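Side-chain contacts in HTH-type transcriptional regulator AscG (Escherichia coli, PDB 3BRQ), which represses transcription of the cryptic asc operon as a sequence-specific DNA-binding regulator of the LacI family: residues E133-A137 against G138-I142; E261-G264 against R265-F268. All coordinates share one frame; numbering follows the deposited sequence.

Interaction 1: E133-A137 against G138-I142; sequences ELINA and GHQEI
I142 reaches back to the C-terminal end of helix 123-136 and puts its CD1 methyl between two residues of the last helical turn. That methyl lies 3.7 Å from CG1 of I135, the two side chains crossing at about a right angle, and 3.9 Å from CB of L134. The torsion matters here: CG1 of I142 stands anti to its own carbonyl carbon (chi1 -55°), which carries CD1 to the helix and leaves CG2 to meet CD1 of L134. On this packed side L134 also runs obliquely past H139, CD2 to CD2 at 4.0 Å, and both side chains rest on A203 of strand 203-206. The L134 carbonyl oxygen sits at the edge of the H139 imidazole, near its plane. Both ring nitrogens are satisfied, ND1 by the S202 hydroxyl and NE2 by the I292 carbonyl, which fixes the rotation of the ring. The helix itself ends in a Schellman motif: H139 N donates to L134 O at 3.0 Å, and G138 N donates to I135 O at 3.0 Å from well above the carbonyl plane. G138 is the C-prime residue, and at its positive phi (101°) a side chain would run into the A137 carbonyl oxygen. The turn leads into strand 142-145 of the periplasmic-binding-protein-like domain. One polar atom inside it goes without a conventional partner: H139 O, buried, is approached by CA of I135 at 3.3 Å in a nearly straight C-H...O contact. Toward solvent the fit slackens. A137 lies at the margin with its CB against the backbone of G138, and Q140, exposed and bent at chi2, brings back only OE1, 3.8 Å from CG2 of I135.

Interaction 2: E261-G264 against R265-F268; sequences EIIG and RLIF
The backbone of 261-268 is unbroken alpha-helix, with four successive i to i+4 bonds running from R265 N to E261 O through F268 N to G264 O. It belongs to the C-terminal half of helix 255-270, which packs against the parallel sheet holding strands 21-27, 80-84 and 104-107. Across one turn, E261 and R265 form an i, i+4 salt bridge. CG of E261 is anti to its backbone N (chi1 -172°), and a bend at chi2 swings the carboxylate towards the arginine, which stays extended from CG to NE. The two flat groups are steeply inclined, their planes 69° apart. A lysine in place of R265 has no NE and NH2 pair to hold OE2, and the carboxylate of E261 would probably be freer to turn. The sheet-facing side is aliphatic. I262 and L266 both lie on M82 and M105, while I263 and I267 share L22. Within the helix CG2 of I263 meets CD1 of I267 at 3.9 Å, the two chains crossing at a slant. I263 and L266 approach more loosely, CD1 to CD1 at 4.5 Å. At the bridge, OE2 of E261, alone of the carboxylate oxygens, takes two of the arginine's nitrogens: NH2 of R265 lies 2.6 Å from E261 OE2, on its anti lone pair, and NE of R265 bonds weakly to E261 OE2 at 2.8 Å.

Interactions 1 and 2 lie on opposite sides of the chain's centre, their centres about 40 Å apart, and they share no element. Interaction 1 is where a helix stops and the chain turns towards a strand of the mixed sheet; interaction 2 lies within a helix that runs on past it at both ends, against the parallel sheet. Both press aliphatic side chains onto a sheet and leave a more exposed flank, but the polar chemistry differs. At 133-142 it is chiefly backbone capping, plus an imidazole held by groups from other parts of the chain. Along 261-268 the backbone bonding simply continues, and the distinctive polar feature is a charged pair on the partly exposed face.

Interaction 1: E133-A137 against G138-I142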
loop_
_atom_site.group_PDB
_atom_site.type_symbol
_atom_site.label_atom_id
_atom_site.label_comp_id
_atom_site.label_asym_id
_atom_site.label_seq_id
_atom_site.Cartn_x
_atom_site.Cartn_y
_atom_site.Cartn_z
ATOM N N GLU B 133 27.711 4.060 4.156
ATOM C CA GLU B 133 27.479 4.878 5.330
ATOM C C GLU B 133 27.634 4.073 6.610
ATOM O O GLU B 133 28.208 4.569 7.601
ATOM C CB GLU B 133 26.097 5.497 5.265
ATOM C CG GLU B 133 25.816 6.465 6.434
ATOM C CD GLU B 133 24.756 7.499 6.143
ATOM O OE1 GLU B 133 24.241 8.099 7.132
ATOM O OE2 GLU B 133 24.443 7.739 4.947
ATOM N N LEU B 134 27.138 2.826 6.599
ATOM C CA LEU B 134 27.348 1.951 7.722
ATOM C C LEU B 134 28.813 1.666 7.882
ATOM O O LEU B 134 29.316 1.771 9.002
ATOM C CB LEU B 134 26.551 0.620 7.596
ATOM C CG LEU B 134 25.040 0.725 7.600
ATOM C CD1 LEU B 134 24.349 -0.633 7.241
ATOM C CD2 LEU B 134 24.490 1.247 8.907
ATOM N N ILE B 135 29.506 1.285 6.805
ATOM C CA ILE B 135 30.946 0.980 6.886
ATOM C C ILE B 135 31.772 2.162 7.427
ATOM O O ILE B 135 32.653 1.994 8.291
ATOM C CB ILE B 135 31.549 0.525 5.546
ATOM C CG1 ILE B 135 30.842 -0.745 5.032
ATOM C CG2 ILE B 135 33.108 0.314 5.686
ATOM C CD1 ILE B 135 31.183 -1.148 3.590
ATOM N N ASN B 136 31.481 3.361 6.941
ATOM C CA ASN B 136 32.206 4.558 7.403
ATOM C C ASN B 136 31.841 4.984 8.826
ATOM O O ASN B 136 32.660 5.640 9.487
ATOM C CB ASN B 136 32.062 5.708 6.401
ATOM C CG ASN B 136 32.774 5.417 5.087
ATOM O OD1 ASN B 136 32.151 5.457 4.007
ATOM N ND2 ASN B 136 34.075 5.082 5.164
ATOM N N ALA B 137 30.641 4.602 9.302
ATOM C CA ALA B 137 30.304 4.723 10.731
ATOM C C ALA B 137 30.926 3.621 11.609
ATOM O O ALA B 137 30.677 3.582 12.811
ATOM C CB ALA B 137 28.796 4.822 10.959
ATOM N N GLY B 138 31.774 2.765 11.026
ATOM C CA GLY B 138 32.451 1.716 11.778
ATOM C C GLY B 138 31.918 0.279 11.708
ATOM O O GLY B 138 32.422 -0.602 12.386
ATOM N N HIS B 139 30.923 0.028 10.865
ATOM C CA HIS B 139 30.317 -1.310 10.788
ATOM C C HIS B 139 31.036 -2.164 9.780
ATOM O O HIS B 139 30.964 -1.872 8.603
ATOM C CB HIS B 139 28.855 -1.183 10.393
ATOM C CG HIS B 139 27.983 -0.612 11.464
ATOM N ND1 HIS B 139 27.633 -1.320 12.590
ATOM C CD2 HIS B 139 27.370 0.589 11.574
ATOM C CE1 HIS B 139 26.840 -0.584 13.345
ATOM N NE2 HIS B 139 26.638 0.565 12.735
ATOM N N GLN B 140 31.731 -3.207 10.224
ATOM C CA GLN B 140 32.419 -4.116 9.310
ATOM C C GLN B 140 31.603 -5.407 9.007
ATOM O O GLN B 140 31.860 -6.073 8.012
ATOM C CB GLN B 140 33.807 -4.515 9.855
ATOM C CG GLN B 140 34.865 -3.379 10.050
ATOM C CD GLN B 140 35.348 -2.796 8.738
ATOM O OE1 GLN B 140 34.979 -1.664 8.370
ATOM N NE2 GLN B 140 36.171 -3.575 8.001
ATOM N N GLU B 141 30.653 -5.760 9.872
ATOM C CA GLU B 141 29.938 -7.023 9.745
ATOM C C GLU B 141 28.472 -6.625 9.597
ATOM O O GLU B 141 27.792 -6.229 10.566
ATOM C CB GLU B 141 30.196 -7.906 10.974
ATOM C CG GLU B 141 31.676 -8.208 11.213
ATOM C CD GLU B 141 31.892 -8.877 12.571
ATOM O OE1 GLU B 141 32.234 -8.159 13.534
ATOM O OE2 GLU B 141 31.694 -10.118 12.680
ATOM N N ILE B 142 28.013 -6.685 8.348
ATOM C CA ILE B 142 26.708 -6.160 8.005
ATOM C C ILE B 142 25.873 -7.298 7.392
ATOM O O ILE B 142 26.313 -7.900 6.405
ATOM C CB ILE B 142 26.834 -4.965 6.967
ATOM C CG1 ILE B 142 27.776 -3.862 7.504
ATOM C CG2 ILE B 142 25.463 -4.461 6.597
ATOM C CD1 ILE B 142 28.131 -2.734 6.479
#

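Interaction 2: E261-G264 against R265-F268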
loop_
_atom_site.group_PDB
_atom_site.type_symbol
_atom_site.label_atom_id
_atom_site.label_comp_id
_atom_site.label_asym_id
_atom_site.label_seq_id
_atom_site.Cartn_x
_atom_site.Cartn_y
_atom_site.Cartn_z
ATOM N N GLU B 261 7.857 13.280 -13.739
ATOM C CA GLU B 261 8.729 13.224 -14.920
ATOM C C GLU B 261 8.199 12.351 -16.048
ATOM O O GLU B 261 7.994 12.824 -17.148
ATOM C CB GLU B 261 10.119 12.724 -14.566
ATOM C CG GLU B 261 11.069 12.851 -15.719
ATOM C CD GLU B 261 11.549 14.290 -15.906
ATOM O OE1 GLU B 261 11.014 15.241 -15.262
ATOM O OE2 GLU B 261 12.494 14.456 -16.684
ATOM N N ILE B 262 8.043 11.048 -15.806
ATOM C CA ILE B 262 7.534 10.153 -16.859
ATOM C C ILE B 262 6.132 10.525 -17.356
ATOM O O ILE B 262 5.869 10.511 -18.546
ATOM C CB ILE B 262 7.592 8.651 -16.389
ATOM C CG1 ILE B 262 7.609 7.711 -17.625
ATOM C CG2 ILE B 262 6.472 8.354 -15.379
ATOM C CD1 ILE B 262 7.944 6.277 -17.231
ATOM N N ILE B 263 5.201 10.876 -16.471
ATOM C CA ILE B 263 3.879 11.222 -16.990
ATOM C C ILE B 263 3.938 12.562 -17.706
ATOM O O ILE B 263 3.333 12.744 -18.763
ATOM C CB ILE B 263 2.803 11.251 -15.879
ATOM C CG1 ILE B 263 2.581 9.858 -15.241
ATOM C CG2 ILE B 263 1.499 11.859 -16.400
ATOM C CD1 ILE B 263 2.303 8.685 -16.175
ATOM N N GLY B 264 4.680 13.515 -17.133
ATOM C CA GLY B 264 4.811 14.845 -17.750
ATOM C C GLY B 264 5.430 14.743 -19.146
ATOM O O GLY B 264 4.924 15.357 -20.107
ATOM N N ARG B 265 6.499 13.955 -19.262
ATOM C CA ARG B 265 7.086 13.688 -20.570
ATOM C C ARG B 265 6.155 13.012 -21.563
ATOM O O ARG B 265 6.153 13.378 -22.734
ATOM C CB ARG B 265 8.390 12.908 -20.443
ATOM C CG ARG B 265 9.506 13.753 -19.822
ATOM C CD ARG B 265 10.853 13.170 -20.188
ATOM N NE ARG B 265 11.944 13.538 -19.269
ATOM C CZ ARG B 265 13.141 12.924 -19.241
ATOM N NH1 ARG B 265 13.399 11.902 -20.072
ATOM N NH2 ARG B 265 14.085 13.309 -18.373
ATOM N N LEU B 266 5.365 12.022 -21.128
ATOM C CA LEU B 266 4.429 11.352 -22.057
ATOM C C LEU B 266 3.413 12.332 -22.587
ATOM O O LEU B 266 3.135 12.330 -23.780
ATOM C CB LEU B 266 3.729 10.139 -21.404
ATOM C CG LEU B 266 4.563 8.870 -21.215
ATOM C CD1 LEU B 266 3.828 7.830 -20.280
ATOM C CD2 LEU B 266 4.939 8.244 -22.565
ATOM N N ILE B 267 2.867 13.188 -21.707
ATOM C CA ILE B 267 1.932 14.219 -22.130
ATOM C C ILE B 267 2.627 15.266 -23.010
ATOM O O ILE B 267 2.064 15.702 -24.007
ATOM C CB ILE B 267 1.261 14.912 -20.913
ATOM C CG1 ILE B 267 0.351 13.915 -20.186
ATOM C CG2 ILE B 267 0.471 16.168 -21.351
ATOM C CD1 ILE B 267 -0.127 14.421 -18.789
ATOM N N PHE B 268 3.848 15.658 -22.650
ATOM C CA PHE B 268 4.677 16.471 -23.561
ATOM C C PHE B 268 4.689 15.887 -24.986
ATOM O O PHE B 268 4.409 16.613 -25.954
ATOM C CB PHE B 268 6.110 16.675 -23.000
ATOM C CG PHE B 268 6.948 17.682 -23.785
ATOM C CD1 PHE B 268 6.382 18.853 -24.285
ATOM C CD2 PHE B 268 8.295 17.426 -24.051
ATOM C CE1 PHE B 268 7.150 19.791 -25.032
ATOM C CE2 PHE B 268 9.075 18.348 -24.787
ATOM C CZ PHE B 268 8.492 19.537 -25.268
#